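Local coordinates for protein NADH oxidoreductase (Mesorhizobium loti, PDB 3PI7) that is a putative NADPH:quinone reductase of the medium-chain dehydrogenase/reductase type, probably binding NADPH and using it to reduce an acceptor, at residues A130-L135 and A144-N149; K55-S60 and E86-I91. All coordinates share one frame; numbering follows the deposited sequence.

Interaction 1 (A130-L135 and A144-N149); sequences ACIPLL and AAMIVN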
ATOM      1  N   ALA A 130      -2.446  25.153 -17.858  1.00 13.20           N
ATOM      2  CA  ALA A 130      -2.873  23.806 -18.240  1.00 14.02           C
ATOM      3  C   ALA A 130      -2.942  23.676 -19.768  1.00 16.24           C
ATOM      4  O   ALA A 130      -3.547  22.738 -20.296  1.00 14.34           O
ATOM      5  CB  ALA A 130      -4.218  23.504 -17.617  1.00 13.68           C
ATOM      6  N   CYS A 131      -2.335  24.647 -20.476  1.00 13.96           N
ATOM      7  CA  CYS A 131      -2.318  24.667 -21.930  1.00 13.50           C
ATOM      8  C   CYS A 131      -0.969  24.422 -22.457  1.00 17.26           C
ATOM      9  O   CYS A 131       0.010  24.884 -21.886  1.00 16.68           O
ATOM     10  CB  CYS A 131      -2.850  25.993 -22.452  1.00 14.64           C
ATOM     11  SG  CYS A 131      -4.573  26.286 -22.024  1.00 17.42           S
ATOM     12  N   ILE A 132      -0.907  23.731 -23.586  1.00 13.70           N
ATOM     13  CA  ILE A 132       0.375  23.505 -24.242  1.00 15.19           C
ATOM     14  C   ILE A 132       0.271  24.090 -25.626  1.00 17.61           C
ATOM     15  O   ILE A 132      -0.419  23.501 -26.463  1.00 17.00           O
ATOM     16  CB  ILE A 132       0.766  21.998 -24.299  1.00 18.21           C
ATOM     17  CG1 ILE A 132       0.858  21.347 -22.906  1.00 19.31           C
ATOM     18  CG2 ILE A 132       2.023  21.783 -25.151  1.00 19.05           C
ATOM     19  CD1 ILE A 132       1.018  19.812 -22.952  1.00 21.75           C
ATOM     20  N   PRO A 133       0.911  25.247 -25.901  1.00 16.27           N
ATOM     21  CA  PRO A 133       0.860  25.780 -27.261  1.00 17.69           C
ATOM     22  C   PRO A 133       1.497  24.764 -28.187  1.00 22.54           C
ATOM     23  O   PRO A 133       2.572  24.215 -27.901  1.00 22.33           O
ATOM     24  CB  PRO A 133       1.640  27.090 -27.171  1.00 19.50           C
ATOM     25  CG  PRO A 133       1.656  27.437 -25.689  1.00 23.84           C
ATOM     26  CD  PRO A 133       1.752  26.085 -25.028  1.00 19.63           C
ATOM     27  N   LEU A 134       0.782  24.420 -29.230  1.00 18.36           N
ATOM     28  CA  LEU A 134       1.350  23.425 -30.099  1.00 19.30           C
ATOM     29  C   LEU A 134       2.302  24.045 -31.065  1.00 25.43           C
ATOM     30  O   LEU A 134       2.111  25.207 -31.494  1.00 23.33           O
ATOM     31  CB  LEU A 134       0.251  22.683 -30.865  1.00 19.50           C
ATOM     32  CG  LEU A 134      -0.864  22.041 -30.053  1.00 24.74           C
ATOM     33  CD1 LEU A 134      -1.894  21.429 -30.988  1.00 27.41           C
ATOM     34  CD2 LEU A 134      -0.325  20.997 -29.097  1.00 23.23           C
ATOM     35  N   LEU A 135       3.347  23.289 -31.417  0.50 22.50           N
ATOM     36  CA  LEU A 135       4.292  23.692 -32.455  0.50 23.11           C
ATOM     37  C   LEU A 135       3.469  23.898 -33.725  0.50 27.64           C
ATOM     38  O   LEU A 135       2.492  23.171 -33.922  0.50 26.04           O
ATOM     39  CB  LEU A 135       5.345  22.594 -32.625  0.50 22.86           C
ATOM     40  CG  LEU A 135       6.389  22.767 -33.711  0.50 27.34           C
ATOM     41  CD1 LEU A 135       7.402  23.855 -33.351  0.50 27.29           C
ATOM     42  CD2 LEU A 135       7.100  21.484 -33.935  0.50 30.21           C
ATOM     43  N   ALA A 144      -5.339  16.897 -29.354  1.00 17.18           N
ATOM     44  CA  ALA A 144      -6.520  16.633 -28.543  1.00 17.22           C
ATOM     45  C   ALA A 144      -6.296  15.595 -27.470  1.00 19.40           C
ATOM     46  O   ALA A 144      -7.021  15.596 -26.495  1.00 18.31           O
ATOM     47  CB  ALA A 144      -7.706  16.223 -29.410  1.00 19.06           C
ATOM     48  N   ALA A 145      -5.287  14.736 -27.632  1.00 16.41           N
ATOM     49  CA  ALA A 145      -4.982  13.695 -26.663  1.00 16.35           C
ATOM     50  C   ALA A 145      -3.506  13.769 -26.206  1.00 18.19           C
ATOM     51  O   ALA A 145      -2.956  12.775 -25.756  1.00 16.95           O
ATOM     52  CB  ALA A 145      -5.282  12.345 -27.281  1.00 18.34           C
HETATM   53  N   MSE A 146      -2.908  14.971 -26.298  1.00 13.67           N
HETATM   54  CA  MSE A 146      -1.494  15.179 -25.969  0.50 11.75           C
HETATM   55  C   MSE A 146      -1.233  15.236 -24.457  1.00 16.48           C
HETATM   56  O   MSE A 146      -0.094  15.002 -24.049  1.00 15.71           O
HETATM   57  CB  MSE A 146      -0.954  16.462 -26.661  0.50 12.53           C
HETATM   58  CG  MSE A 146       0.548  16.720 -26.436  0.50 17.12           C
HETATM   59 SE   MSE A 146       1.193  18.383 -27.199  0.50 21.99          SE
HETATM   60  CE  MSE A 146       1.228  17.773 -29.069  0.50 18.54           C
ATOM     61  N   ILE A 147      -2.217  15.539 -23.635  1.00 14.04           N
ATOM     62  CA  ILE A 147      -1.933  15.679 -22.208  1.00 14.60           C
ATOM     63  C   ILE A 147      -2.145  14.457 -21.346  1.00 19.72           C
ATOM     64  O   ILE A 147      -1.179  14.032 -20.730  1.00 20.12           O
ATOM     65  CB  ILE A 147      -2.722  16.900 -21.630  1.00 16.39           C
ATOM     66  CG1 ILE A 147      -2.231  18.209 -22.284  1.00 15.68           C
ATOM     67  CG2 ILE A 147      -2.647  16.979 -20.072  1.00 16.46           C
ATOM     68  CD1 ILE A 147      -3.129  19.394 -21.989  1.00 16.35           C
ATOM     69  N   VAL A 148      -3.383  13.975 -21.193  1.00 15.78           N
ATOM     70  CA  VAL A 148      -3.726  12.983 -20.176  1.00 16.90           C
ATOM     71  C   VAL A 148      -2.938  11.697 -20.331  1.00 19.51           C
ATOM     72  O   VAL A 148      -2.150  11.379 -19.443  1.00 18.78           O
ATOM     73  CB  VAL A 148      -5.251  12.711 -20.085  1.00 22.60           C
ATOM     74  CG1 VAL A 148      -5.549  11.606 -19.059  1.00 22.96           C
ATOM     75  CG2 VAL A 148      -6.008  13.997 -19.729  1.00 23.14           C
ATOM     76  N   ASN A 149      -3.069  11.010 -21.464  1.00 14.76           N
ATOM     77  CA  ASN A 149      -2.370   9.738 -21.593  1.00 14.35           C
ATOM     78  C   ASN A 149      -0.878   9.906 -21.802  1.00 15.27           C
ATOM     79  O   ASN A 149      -0.153   9.253 -21.065  1.00 15.61           O
ATOM     80  CB  ASN A 149      -2.996   8.847 -22.651  1.00 15.18           C
ATOM     81  CG  ASN A 149      -4.335   8.295 -22.179  1.00 23.18           C
ATOM     82  OD1 ASN A 149      -4.612   8.204 -20.978  1.00 20.31           O
ATOM     83  ND2 ASN A 149      -5.226   8.035 -23.110  1.00 25.30           N
TER

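Interaction 2 (K55-S60 and E86-I91); sequences KVNLAS and EGVGTI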
ATOM      1  N   LYS A  55     -11.730  27.869 -28.082  1.00  9.98           N
ATOM      2  CA  LYS A  55     -12.662  27.420 -29.091  1.00  9.78           C
ATOM      3  C   LYS A  55     -12.229  26.015 -29.410  1.00 13.79           C
ATOM      4  O   LYS A  55     -11.175  25.832 -30.012  1.00 12.73           O
ATOM      5  CB  LYS A  55     -12.621  28.337 -30.339  1.00 11.61           C
ATOM      6  CG  LYS A  55     -13.636  27.902 -31.373  1.00 18.46           C
ATOM      7  CD  LYS A  55     -13.614  28.731 -32.679  1.00 17.36           C
ATOM      8  CE  LYS A  55     -14.865  28.348 -33.463  1.00 25.41           C
ATOM      9  NZ  LYS A  55     -15.257  29.397 -34.455  1.00 32.49           N
ATOM     10  N   VAL A  56     -13.002  25.020 -28.948  1.00 10.68           N
ATOM     11  CA  VAL A  56     -12.631  23.622 -29.059  1.00  9.56           C
ATOM     12  C   VAL A  56     -12.748  23.099 -30.468  1.00 14.83           C
ATOM     13  O   VAL A  56     -13.817  23.194 -31.096  1.00 15.58           O
ATOM     14  CB  VAL A  56     -13.480  22.743 -28.088  1.00 11.23           C
ATOM     15  CG1 VAL A  56     -12.992  21.312 -28.119  1.00 10.90           C
ATOM     16  CG2 VAL A  56     -13.440  23.291 -26.664  1.00 10.38           C
ATOM     17  N   ASN A  57     -11.637  22.495 -30.942  1.00 11.51           N
ATOM     18  CA  ASN A  57     -11.593  21.868 -32.247  0.70 13.00           C
ATOM     19  C   ASN A  57     -11.966  20.391 -32.102  1.00 16.24           C
ATOM     20  O   ASN A  57     -12.828  19.907 -32.827  1.00 15.26           O
ATOM     21  CB  ASN A  57     -10.209  22.045 -32.891  0.70 14.88           C
ATOM     22  CG  ASN A  57     -10.102  21.382 -34.242  0.70 30.29           C
ATOM     23  OD1 ASN A  57     -11.073  21.287 -34.997  0.70 32.98           O
ATOM     24  ND2 ASN A  57      -8.913  20.963 -34.600  0.70 24.16           N
ATOM     25  N   LEU A  58     -11.332  19.688 -31.150  1.00 12.03           N
ATOM     26  CA  LEU A  58     -11.558  18.267 -30.890  0.50 12.39           C
ATOM     27  C   LEU A  58     -11.419  18.018 -29.411  1.00 16.42           C
ATOM     28  O   LEU A  58     -10.538  18.605 -28.787  1.00 15.99           O
ATOM     29  CB  LEU A  58     -10.539  17.386 -31.660  0.50 12.41           C
ATOM     30  CG  LEU A  58     -10.600  17.306 -33.194  0.50 15.49           C
ATOM     31  CD1 LEU A  58      -9.326  16.696 -33.757  0.50 14.71           C
ATOM     32  CD2 LEU A  58     -11.794  16.482 -33.673  0.50 16.55           C
ATOM     33  N   ALA A  59     -12.254  17.158 -28.848  1.00 12.53           N
ATOM     34  CA  ALA A  59     -12.122  16.839 -27.431  1.00 13.14           C
ATOM     35  C   ALA A  59     -11.944  15.332 -27.301  1.00 15.97           C
ATOM     36  O   ALA A  59     -12.548  14.586 -28.053  1.00 16.88           O
ATOM     37  CB  ALA A  59     -13.354  17.321 -26.656  1.00 13.53           C
ATOM     38  N   SER A  60     -11.067  14.895 -26.414  1.00 13.62           N
ATOM     39  CA  SER A  60     -10.870  13.467 -26.166  1.00 14.52           C
ATOM     40  C   SER A  60     -11.931  12.936 -25.245  1.00 17.03           C
ATOM     41  O   SER A  60     -12.548  13.691 -24.483  1.00 16.56           O
ATOM     42  CB  SER A  60      -9.521  13.202 -25.499  1.00 18.63           C
ATOM     43  OG  SER A  60      -8.392  13.447 -26.305  1.00 32.63           O
ATOM     44  N   GLU A  86     -10.123  17.136 -21.533  1.00 11.88           N
ATOM     45  CA  GLU A  86      -9.069  17.619 -22.410  1.00 12.35           C
ATOM     46  C   GLU A  86      -9.507  17.795 -23.855  1.00 12.61           C
ATOM     47  O   GLU A  86     -10.459  17.183 -24.320  1.00 12.81           O
ATOM     48  CB  GLU A  86      -7.794  16.727 -22.371  1.00 15.33           C
ATOM     49  CG  GLU A  86      -7.801  15.449 -23.186  1.00 23.02           C
ATOM     50  CD  GLU A  86      -6.558  14.565 -23.177  1.00 28.42           C
ATOM     51  OE1 GLU A  86      -5.407  15.076 -23.164  1.00 17.91           O
ATOM     52  OE2 GLU A  86      -6.755  13.333 -23.229  1.00 21.84           O
ATOM     53  N   GLY A  87      -8.710  18.554 -24.585  1.00 10.09           N
ATOM     54  CA  GLY A  87      -8.938  18.705 -26.005  1.00 10.22           C
ATOM     55  C   GLY A  87      -7.881  19.553 -26.650  1.00 13.36           C
ATOM     56  O   GLY A  87      -6.809  19.819 -26.070  1.00 11.58           O
ATOM     57  N   VAL A  88      -8.209  19.999 -27.844  1.00 10.22           N
ATOM     58  CA  VAL A  88      -7.348  20.893 -28.588  1.00 10.53           C
ATOM     59  C   VAL A  88      -8.238  22.005 -29.119  1.00 13.08           C
ATOM     60  O   VAL A  88      -9.393  21.783 -29.529  1.00 11.90           O
ATOM     61  CB  VAL A  88      -6.555  20.167 -29.708  1.00 14.74           C
ATOM     62  CG1 VAL A  88      -7.499  19.597 -30.763  1.00 14.47           C
ATOM     63  CG2 VAL A  88      -5.506  21.085 -30.357  1.00 15.31           C
ATOM     64  N   GLY A  89      -7.678  23.192 -29.172  1.00 13.26           N
ATOM     65  CA  GLY A  89      -8.439  24.288 -29.735  1.00 12.50           C
ATOM     66  C   GLY A  89      -7.633  25.548 -29.783  1.00 13.92           C
ATOM     67  O   GLY A  89      -6.450  25.544 -29.449  1.00 13.39           O
ATOM     68  N   THR A  90      -8.286  26.644 -30.149  1.00 11.68           N
ATOM     69  CA  THR A  90      -7.602  27.921 -30.262  1.00 10.55           C
ATOM     70  C   THR A  90      -8.093  28.839 -29.179  1.00 12.65           C
ATOM     71  O   THR A  90      -9.292  28.942 -28.973  1.00 11.97           O
ATOM     72  CB  THR A  90      -7.827  28.516 -31.649  1.00 17.35           C
ATOM     73  OG1 THR A  90      -7.177  27.657 -32.600  1.00 22.53           O
ATOM     74  CG2 THR A  90      -7.238  29.917 -31.785  1.00 11.25           C
ATOM     75  N   ILE A  91      -7.168  29.519 -28.514  1.00  9.54           N
ATOM     76  CA  ILE A  91      -7.554  30.474 -27.452  1.00 10.04           C
ATOM     77  C   ILE A  91      -8.095  31.755 -28.071  1.00 14.26           C
ATOM     78  O   ILE A  91      -7.397  32.424 -28.828  1.00 13.73           O
ATOM     79  CB  ILE A  91      -6.380  30.750 -26.489  1.00 11.37           C
ATOM     80  CG1 ILE A  91      -6.026  29.430 -25.733  1.00 11.06           C
ATOM     81  CG2 ILE A  91      -6.814  31.867 -25.501  1.00 11.79           C
ATOM     82  CD1 ILE A  91      -4.725  29.411 -25.089  1.00 10.73           C
TER
HETATM   83  O   HOH W   1     -11.415  14.669 -22.158  1.00 17.85           O

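Interaction 1 (A130-L135 and A144-N149)
Leu134 and the selenomethionine at position 146 meet side by side, Leu134 CD2 lying 3.6 Å from Met146 SE and equally close to Met146 CE in the conformer described, one of two that Met146 adopts. The two chains run past each other in opposite directions, so that one leucine methyl touches both terminal atoms of the selenomethionine. In this conformer Met146 can reach so far because its CG stands anti to the backbone N (chi1 -177°) and the chain stays extended through chi2; the bend at chi3 (-76°) then lays the SE-CE bond alongside Leu134 CD2. Ile132 supplies two branches to the same seam. Ile132 CG2 approaches Met146 SE at a slant, more loosely, at 4.1 Å, while Ile132 CD1 stops 3.7 Å from Ile147 CG1.

The middle of the contact, made by Ile132, Met146 and Ile147, is buried, and helix 298-313 adds to it through Ile305 and Gln309, both of which touch Ile132. Leu134, though partly exposed, still packs closely on the selenomethionine through CD2. The loose side is at Ala130, itself partly exposed, where the methyl Ile147 CD1 merely rests 3.8 Å from the backbone oxygen Ala130 O. The backbones stay well apart, Ile132 CA and Ile147 CA being 8.4 Å from each other.

Strand 131-133, hydrogen-bonded to strand 107-111 at the margin of the GroES-like sheet, is thus joined by side chains to the segment that leads into helix 148-163. No hydrogen bond or charge crosses between the two segments. The contact therefore rests on the fit of aliphatic branches and a selenium atom, an apolar cohesion with little directional preference of its own.

Interaction 2 (K55-S60 and E86-I91)
A classic beta bulge interrupts the pairing of these antiparallel strands: Asn57 and Leu58 both face Val88, and Val88 O accepts from two successive backbone amides. The bond from Asn57 N to Val88 O is short, 2.7 Å, and lies in the carbonyl plane, whereas that from Leu58 N to Val88 O is longer, 3.3 Å. The bulge sits in the curled sheet of the GroES-like domain, exactly where the chain turns a corner between strands 51-56 and 58-60; strand 86-94 pairs with both.

On one side of the corner Lys55 and Thr90 form a hydrogen-bonded pair; on the other, Leu58 and Val88 do, with Val88 N donating to Leu58 O at 2.9 Å. Two glycines allow close approach. Gly89 CA comes within 3.2 Å of Lys55 O in a CA-H...O contact, and Gly87 CA lies 4.0 Å from Ala59 CA, each glycine leaving room where a side chain would run into the opposite backbone.

Leu58 and Val88 project to the same face. Val88 CG1 occupies the position between its own N and carbonyl carbon (chi1 64°), which brings it against Leu58 CB at 3.9 Å.

At the far end the Glu86 side chain extends alongside Ser60, its CG packing on Ser60 CB. Their polar ends are satisfied by neighbouring parts of the fold: Ser60 OG is held by Ala144 O, Glu86 OE2 by Asn62 ND2 and Glu86 OE1 by Val148 N. A water closes this end of the ladder: it accepts from Glu86 N at 2.9 Å and lies 2.8 Å from Ser60 O, to which it probably donates.

In the fold
The two interactions lie with their centres about 9 Å apart and engage the same curled sheet. Polar bonds stitch them together. Ser60 OG lies 2.6 Å from Ala144 O, a probable hydrogen bond, and Glu86 OE1 probably accepts from Val148 N at 3.0 Å. Segment 144-149 is thus gripped by apolar side chains from 130-135 and by polar groups from Ser60 and Glu86. Helix 148-163 runs on from this segment, and Asn149 touches helix 176-188, so the paired strands of interaction 2 are linked through segment 144-149 toward that helix. The potassium ion of the crystal is bound by Asp19 and Tyr21, residues belonging to neither contact.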